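Local coordinates for VWFA domain-containing protein (Bacteroides thetaiotaomicron, PDB 3IBS) that is of unknown function but, as the membrane protein BatB, carries the magnesium-binding von Willebrand factor type A domain modelled here, at residues 10-15 with 207-212; 42-47 with 203-208. All coordinates share one frame; numbering follows the deposited sequence.

Contact 1 (10-15 with 207-212); sequences KGVEVI and QEISKM
Val12 and Met212 make the nearest backbone approach, 7.7 Å from CA to CA, where residues 12-14 face the second half of helix 200-214. The gap between the two is filled by side chains alone. Met212 is a selenomethionine. Its side chain leaves the helix with CG anti to the backbone N (chi1 -174°) and then bends at its last torsion (chi3 62°). The bend lays the terminal methyl against the flank of Val12. Met212 CE sits 3.7 Å from Val12 CB, and it touches both valine methyls as well, with Val12 CG2 at 3.8 Å from Met212 CE. The methyl thus lies over CB and both methyls of Val12.

Ile209 lies one helical turn earlier and uses its short branch. This branch, CG2, is anti to the backbone N and reaches between two valines of 10-15. Ile209 CG2 is 3.9 Å from Val12 CG2, where the side chains pass at a slant. It is 4.1 Å from Val14 CG2, where the two side chains meet tip to tip. Glu13, between the valines, turns to the other face of the strand and forms a salt bridge with Arg113.

No hydrogen bond crosses the contact. Val12 and Val14 instead pair through their backbones with Lys52 and Gly54 of the neighbouring strand. Ile116 and Ala114 of strand 113-119 extend the same apolar surface under the helix. This is the packing of helix 200-214 on a central beta-sheet, as in the Rossmann-like alpha/beta fold of von Willebrand factor type A domains.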
ATOM      1  N   LYS A  10      -9.457  23.424  39.753  1.00 26.20           N
ATOM      2  CA  LYS A  10      -9.753  23.892  38.357  1.00 25.83           C
ATOM      3  C   LYS A  10      -9.820  22.721  37.382  1.00 24.74           C
ATOM      4  O   LYS A  10      -9.250  22.772  36.285  1.00 25.50           O
ATOM      5  CB  LYS A  10      -8.712  24.936  37.905  1.00 26.17           C
ATOM      6  CG  LYS A  10      -7.238  24.557  38.198  1.00 27.97           C
ATOM      7  CD  LYS A  10      -6.266  25.684  37.840  1.00 29.67           C
ATOM      8  CE  LYS A  10      -6.332  26.816  38.854  1.00 30.70           C
ATOM      9  NZ  LYS A  10      -5.733  28.063  38.311  1.00 31.66           N
ATOM     10  N   GLY A  11     -10.504  21.652  37.785  1.00 23.45           N
ATOM     11  CA  GLY A  11     -10.595  20.445  36.953  1.00 21.45           C
ATOM     12  C   GLY A  11     -11.455  20.624  35.710  1.00 20.01           C
ATOM     13  O   GLY A  11     -12.437  21.362  35.730  1.00 20.04           O
ATOM     14  N   VAL A  12     -11.086  19.954  34.619  1.00 18.16           N
ATOM     15  CA  VAL A  12     -11.907  19.971  33.414  1.00 16.71           C
ATOM     16  C   VAL A  12     -12.421  18.573  33.082  1.00 15.78           C
ATOM     17  O   VAL A  12     -12.005  17.596  33.704  1.00 15.07           O
ATOM     18  CB  VAL A  12     -11.175  20.600  32.191  1.00 16.61           C
ATOM     19  CG1 VAL A  12     -10.799  22.031  32.509  1.00 17.07           C
ATOM     20  CG2 VAL A  12      -9.945  19.803  31.794  1.00 16.05           C
ATOM     21  N   GLU A  13     -13.351  18.516  32.133  1.00 13.95           N
ATOM     22  CA  GLU A  13     -13.901  17.283  31.633  1.00 12.62           C
ATOM     23  C   GLU A  13     -13.576  17.182  30.141  1.00 12.93           C
ATOM     24  O   GLU A  13     -13.865  18.109  29.357  1.00 12.22           O
ATOM     25  CB  GLU A  13     -15.402  17.228  31.890  1.00 13.22           C
ATOM     26  CG  GLU A  13     -15.756  17.269  33.400  1.00 12.03           C
ATOM     27  CD  GLU A  13     -17.255  17.218  33.715  1.00 16.08           C
ATOM     28  OE1 GLU A  13     -18.111  17.145  32.799  1.00 15.32           O
ATOM     29  OE2 GLU A  13     -17.576  17.263  34.929  1.00 18.93           O
ATOM     30  N   VAL A  14     -12.953  16.067  29.762  1.00 11.46           N
ATOM     31  CA  VAL A  14     -12.488  15.868  28.391  1.00 11.47           C
ATOM     32  C   VAL A  14     -13.078  14.556  27.855  1.00 11.22           C
ATOM     33  O   VAL A  14     -12.887  13.484  28.454  1.00 11.00           O
ATOM     34  CB  VAL A  14     -10.929  15.826  28.323  1.00 11.06           C
ATOM     35  CG1 VAL A  14     -10.452  15.465  26.905  1.00 13.34           C
ATOM     36  CG2 VAL A  14     -10.323  17.154  28.747  1.00 11.63           C
ATOM     37  N   ILE A  15     -13.823  14.642  26.758  1.00 10.52           N
ATOM     38  CA  ILE A  15     -14.304  13.436  26.110  1.00 10.59           C
ATOM     39  C   ILE A  15     -13.665  13.268  24.743  1.00 11.45           C
ATOM     40  O   ILE A  15     -13.717  14.164  23.902  1.00 10.98           O
ATOM     41  CB  ILE A  15     -15.850  13.392  26.038  1.00 10.89           C
ATOM     42  CG1 ILE A  15     -16.410  13.269  27.472  1.00 11.57           C
ATOM     43  CG2 ILE A  15     -16.305  12.192  25.213  1.00  7.57           C
ATOM     44  CD1 ILE A  15     -17.923  13.445  27.567  1.00 15.95           C
ATOM     45  N   GLN A 207      -1.810  21.346  25.666  1.00 23.12           N
ATOM     46  CA  GLN A 207      -1.656  22.766  25.930  1.00 23.83           C
ATOM     47  C   GLN A 207      -3.014  23.444  25.943  1.00 23.36           C
ATOM     48  O   GLN A 207      -3.293  24.259  26.818  1.00 23.02           O
ATOM     49  CB  GLN A 207      -0.734  23.414  24.878  1.00 24.39           C
ATOM     50  CG  GLN A 207      -0.672  24.953  24.908  1.00 28.18           C
ATOM     51  CD  GLN A 207      -0.325  25.508  26.286  1.00 32.97           C
ATOM     52  OE1 GLN A 207      -1.033  26.373  26.826  1.00 34.94           O
ATOM     53  NE2 GLN A 207       0.760  25.000  26.874  1.00 34.36           N
ATOM     54  N   GLU A 208      -3.847  23.101  24.961  1.00 23.05           N
ATOM     55  CA  GLU A 208      -5.199  23.650  24.844  1.00 22.78           C
ATOM     56  C   GLU A 208      -6.038  23.281  26.066  1.00 22.68           C
ATOM     57  O   GLU A 208      -6.756  24.125  26.616  1.00 22.17           O
ATOM     58  CB  GLU A 208      -5.859  23.157  23.550  1.00 22.48           C
ATOM     59  CG  GLU A 208      -7.325  23.526  23.391  1.00 23.12           C
ATOM     60  CD  GLU A 208      -7.567  25.023  23.221  1.00 25.41           C
ATOM     61  OE1 GLU A 208      -6.603  25.771  22.936  1.00 25.23           O
ATOM     62  OE2 GLU A 208      -8.736  25.453  23.367  1.00 26.58           O
ATOM     63  N   ILE A 209      -5.951  22.015  26.478  1.00 22.66           N
ATOM     64  CA  ILE A 209      -6.637  21.541  27.684  1.00 22.70           C
ATOM     65  C   ILE A 209      -6.167  22.311  28.933  1.00 23.51           C
ATOM     66  O   ILE A 209      -7.006  22.782  29.717  1.00 23.39           O
ATOM     67  CB  ILE A 209      -6.474  20.021  27.877  1.00 22.61           C
ATOM     68  CG1 ILE A 209      -7.204  19.258  26.759  1.00 21.44           C
ATOM     69  CG2 ILE A 209      -7.022  19.574  29.250  1.00 22.55           C
ATOM     70  CD1 ILE A 209      -6.722  17.823  26.591  1.00 21.55           C
ATOM     71  N   SER A 210      -4.845  22.455  29.098  1.00 23.96           N
ATOM     72  CA  SER A 210      -4.262  23.247  30.200  1.00 24.99           C
ATOM     73  C   SER A 210      -4.705  24.707  30.218  1.00 25.10           C
ATOM     74  O   SER A 210      -4.928  25.276  31.283  1.00 24.99           O
ATOM     75  CB  SER A 210      -2.732  23.211  30.158  1.00 25.07           C
ATOM     76  OG  SER A 210      -2.265  21.902  30.411  1.00 26.77           O
ATOM     77  N   LYS A 211      -4.791  25.303  29.033  1.00 25.66           N
ATOM     78  CA  LYS A 211      -5.229  26.689  28.851  1.00 26.63           C
ATOM     79  C   LYS A 211      -6.697  26.852  29.279  1.00 26.58           C
ATOM     80  O   LYS A 211      -7.067  27.834  29.926  1.00 26.15           O
ATOM     81  CB  LYS A 211      -5.019  27.076  27.382  1.00 26.86           C
ATOM     82  CG  LYS A 211      -5.412  28.482  26.965  1.00 28.13           C
ATOM     83  CD  LYS A 211      -5.046  28.657  25.493  1.00 30.00           C
ATOM     84  CE  LYS A 211      -6.215  29.196  24.668  1.00 30.84           C
ATOM     85  NZ  LYS A 211      -6.433  30.646  24.861  1.00 29.20           N
HETATM   86  N   MSE A 212      -7.514  25.861  28.935  1.00 26.49           N
HETATM   87  CA  MSE A 212      -8.920  25.830  29.316  1.00 27.15           C
HETATM   88  C   MSE A 212      -9.098  25.719  30.836  1.00 27.51           C
HETATM   89  O   MSE A 212      -9.934  26.419  31.425  1.00 27.31           O
HETATM   90  CB  MSE A 212      -9.619  24.676  28.589  1.00 27.16           C
HETATM   91  CG  MSE A 212     -11.107  24.616  28.791  1.00 28.02           C
HETATM   92 SE   MSE A 212     -11.870  23.153  27.766  0.80 30.99          SE
HETATM   93  CE  MSE A 212     -10.952  21.634  28.598  1.00 28.51           C
TER

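Contact 2 (42-47 with 203-208)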
ATOM      1  N   SER A  42      -3.156   8.118  25.355  1.00 12.90           N
ATOM      2  CA  SER A  42      -2.479   7.654  26.553  1.00 13.83           C
ATOM      3  C   SER A  42      -1.616   8.776  27.130  1.00 13.20           C
ATOM      4  O   SER A  42      -1.640   9.010  28.331  1.00 13.47           O
ATOM      5  CB  SER A  42      -1.658   6.391  26.262  1.00 13.70           C
ATOM      6  OG  SER A  42      -1.031   5.943  27.449  1.00 16.03           O
ATOM      7  N   ARG A  43      -0.909   9.507  26.277  1.00 12.89           N
ATOM      8  CA  ARG A  43      -0.055  10.600  26.758  1.00 13.37           C
ATOM      9  C   ARG A  43      -0.876  11.831  27.187  1.00 13.58           C
ATOM     10  O   ARG A  43      -0.516  12.525  28.135  1.00 13.49           O
ATOM     11  CB  ARG A  43       1.020  10.961  25.702  1.00 13.73           C
ATOM     12  CG  ARG A  43       2.077   9.859  25.518  1.00 13.94           C
ATOM     13  CD  ARG A  43       2.842   9.941  24.172  1.00 15.11           C
ATOM     14  NE  ARG A  43       3.980   9.015  24.164  1.00 16.78           N
ATOM     15  CZ  ARG A  43       3.891   7.692  24.003  1.00 19.58           C
ATOM     16  NH1 ARG A  43       2.702   7.107  23.821  1.00 20.03           N
ATOM     17  NH2 ARG A  43       4.994   6.944  24.011  1.00 18.84           N
ATOM     18  N   LEU A  44      -1.992  12.073  26.501  1.00 13.38           N
ATOM     19  CA  LEU A  44      -2.935  13.088  26.901  1.00 14.03           C
ATOM     20  C   LEU A  44      -3.427  12.813  28.347  1.00 14.03           C
ATOM     21  O   LEU A  44      -3.420  13.708  29.195  1.00 14.08           O
ATOM     22  CB  LEU A  44      -4.102  13.121  25.899  1.00 14.59           C
ATOM     23  CG  LEU A  44      -5.218  14.159  26.057  1.00 17.38           C
ATOM     24  CD1 LEU A  44      -5.971  14.372  24.712  1.00 17.35           C
ATOM     25  CD2 LEU A  44      -6.179  13.759  27.188  1.00 19.06           C
ATOM     26  N   VAL A  45      -3.822  11.575  28.623  1.00 13.66           N
ATOM     27  CA  VAL A  45      -4.308  11.186  29.966  1.00 13.31           C
ATOM     28  C   VAL A  45      -3.227  11.355  31.063  1.00 14.15           C
ATOM     29  O   VAL A  45      -3.537  11.798  32.179  1.00 13.40           O
ATOM     30  CB  VAL A  45      -4.880   9.730  29.957  1.00 13.80           C
ATOM     31  CG1 VAL A  45      -5.257   9.241  31.360  1.00 13.17           C
ATOM     32  CG2 VAL A  45      -6.088   9.643  29.056  1.00 12.30           C
ATOM     33  N   ASP A  46      -1.968  11.030  30.741  1.00 14.96           N
ATOM     34  CA  ASP A  46      -0.846  11.239  31.668  1.00 16.42           C
ATOM     35  C   ASP A  46      -0.691  12.699  32.064  1.00 17.32           C
ATOM     36  O   ASP A  46      -0.133  12.981  33.105  1.00 17.49           O
ATOM     37  CB  ASP A  46       0.487  10.786  31.060  1.00 16.62           C
ATOM     38  CG  ASP A  46       0.591   9.276  30.909  1.00 18.59           C
ATOM     39  OD1 ASP A  46      -0.138   8.547  31.595  1.00 19.65           O
ATOM     40  OD2 ASP A  46       1.420   8.823  30.098  1.00 21.53           O
ATOM     41  N   GLU A  47      -1.146  13.620  31.220  1.00 17.98           N
ATOM     42  CA  GLU A  47      -1.003  15.054  31.513  1.00 20.04           C
ATOM     43  C   GLU A  47      -2.183  15.617  32.320  1.00 20.18           C
ATOM     44  O   GLU A  47      -2.123  16.744  32.793  1.00 19.80           O
ATOM     45  CB  GLU A  47      -0.817  15.868  30.224  1.00 20.10           C
ATOM     46  CG  GLU A  47       0.511  15.603  29.498  1.00 23.17           C
ATOM     47  CD  GLU A  47       1.736  15.809  30.390  1.00 27.64           C
ATOM     48  OE1 GLU A  47       1.800  16.819  31.125  1.00 27.55           O
ATOM     49  OE2 GLU A  47       2.635  14.938  30.368  1.00 31.18           O
ATOM     50  N   LYS A 203       1.085  17.487  22.232  1.00 24.97           N
ATOM     51  CA  LYS A 203       1.475  18.612  23.055  1.00 25.08           C
ATOM     52  C   LYS A 203       0.596  19.830  22.787  1.00 24.49           C
ATOM     53  O   LYS A 203       0.258  20.552  23.716  1.00 24.25           O
ATOM     54  CB  LYS A 203       2.945  18.942  22.855  1.00 25.66           C
ATOM     55  CG  LYS A 203       3.888  17.988  23.576  1.00 27.36           C
ATOM     56  CD  LYS A 203       5.306  18.439  23.383  1.00 31.18           C
ATOM     57  CE  LYS A 203       5.632  18.490  21.899  1.00 32.70           C
ATOM     58  NZ  LYS A 203       6.599  19.568  21.599  1.00 31.77           N
ATOM     59  N   ALA A 204       0.220  20.045  21.527  1.00 23.48           N
ATOM     60  CA  ALA A 204      -0.706  21.116  21.199  1.00 22.80           C
ATOM     61  C   ALA A 204      -2.047  20.932  21.923  1.00 22.21           C
ATOM     62  O   ALA A 204      -2.558  21.875  22.523  1.00 22.23           O
ATOM     63  CB  ALA A 204      -0.902  21.244  19.690  1.00 22.30           C
ATOM     64  N   ILE A 205      -2.608  19.726  21.887  1.00 21.88           N
ATOM     65  CA  ILE A 205      -3.905  19.503  22.491  1.00 21.99           C
ATOM     66  C   ILE A 205      -3.811  19.558  24.019  1.00 22.21           C
ATOM     67  O   ILE A 205      -4.664  20.161  24.655  1.00 21.94           O
ATOM     68  CB  ILE A 205      -4.624  18.215  21.949  1.00 22.34           C
ATOM     69  CG1 ILE A 205      -6.135  18.256  22.242  1.00 23.31           C
ATOM     70  CG2 ILE A 205      -4.016  16.947  22.513  1.00 22.37           C
ATOM     71  CD1 ILE A 205      -6.874  19.468  21.615  1.00 21.17           C
ATOM     72  N   SER A 206      -2.761  18.982  24.606  1.00 22.05           N
ATOM     73  CA  SER A 206      -2.590  19.068  26.058  1.00 22.67           C
ATOM     74  C   SER A 206      -2.422  20.525  26.518  1.00 23.24           C
ATOM     75  O   SER A 206      -2.857  20.892  27.615  1.00 23.45           O
ATOM     76  CB  SER A 206      -1.424  18.197  26.547  1.00 23.26           C
ATOM     77  OG  SER A 206      -1.768  16.810  26.502  1.00 21.94           O
ATOM     78  N   GLN A 207      -1.810  21.346  25.666  1.00 23.12           N
ATOM     79  CA  GLN A 207      -1.656  22.766  25.930  1.00 23.83           C
ATOM     80  C   GLN A 207      -3.014  23.444  25.943  1.00 23.36           C
ATOM     81  O   GLN A 207      -3.293  24.259  26.818  1.00 23.02           O
ATOM     82  CB  GLN A 207      -0.734  23.414  24.878  1.00 24.39           C
ATOM     83  CG  GLN A 207      -0.672  24.953  24.908  1.00 28.18           C
ATOM     84  CD  GLN A 207      -0.325  25.508  26.286  1.00 32.97           C
ATOM     85  OE1 GLN A 207      -1.033  26.373  26.826  1.00 34.94           O
ATOM     86  NE2 GLN A 207       0.760  25.000  26.874  1.00 34.36           N
ATOM     87  N   GLU A 208      -3.847  23.101  24.961  1.00 23.05           N
ATOM     88  CA  GLU A 208      -5.199  23.650  24.844  1.00 22.78           C
ATOM     89  C   GLU A 208      -6.038  23.281  26.066  1.00 22.68           C
ATOM     90  O   GLU A 208      -6.756  24.125  26.616  1.00 22.17           O
ATOM     91  CB  GLU A 208      -5.859  23.157  23.550  1.00 22.48           C
ATOM     92  CG  GLU A 208      -7.325  23.526  23.391  1.00 23.12           C
ATOM     93  CD  GLU A 208      -7.567  25.023  23.221  1.00 25.41           C
ATOM     94  OE1 GLU A 208      -6.603  25.771  22.936  1.00 25.23           O
ATOM     95  OE2 GLU A 208      -8.736  25.453  23.367  1.00 26.58           O
TER
HETATM   96  O   HOH W   1      -3.615  16.348  28.370  1.00 17.31           O
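Leu44 and Ile205 meet at a slant on the inner side of two neighbouring helices, 33-46 and 200-214. Leu44 holds CG anti to its backbone N (chi1 -177°), which carries CD1 toward Ile205. Leu44 CD1 touches Ile205 CG2 at 3.9 Å. Ile205 presents this short branch from a chi1 of -161°, with CG2 between the backbone N and the carbonyl carbon. The pair lies over the sheet, both residues touching Ile116 of strand 113-119.

Ser206 is directed toward helix 33-46. The backbones come closest here, with 6.0 Å between Leu44 CA and Ser206 CA. The hydroxyl lies against carbon atoms of 42-47: Ser206 OG is 3.9 Å from Leu44 CA and 4.0 Å from Glu47 CG. Glu47 thus brings the aliphatic part of its bent chain to the serine.

A water links the two segments. It donates to Leu44 O at 2.8 Å and is hydrogen-bonded to Ser206 OG at 2.7 Å. Ser206 OG also bonds to Gln202 NE2, one turn back on its own helix. The small serine is consistent with the close approach of the helices, while the water and Gln202 satisfy its hydroxyl. The chemistry is that of a mixed seam: the bridging water sits within it, beside the apolar side chain of Leu44, and Glu47 borders it on the open side.

Both contacts use helix 200-214. Contact 1 sets the helix on the central sheet, whereas contact 2 sets it beside helix 33-46, the next element in the chain after strand 13-19. Their centres lie 9 Å apart, and Ile209 CD1 joins them by packing 4.0 Å from Leu44 CG. Ile116 of strand 113-119 is touched from both. Contact 1 is mostly buried and purely apolar. Contact 2 is only partly buried, with an exposed glutamate at its margin and a bridging water. Neither lies near the magnesium site; both tie helix 200-214 into the alpha/beta body.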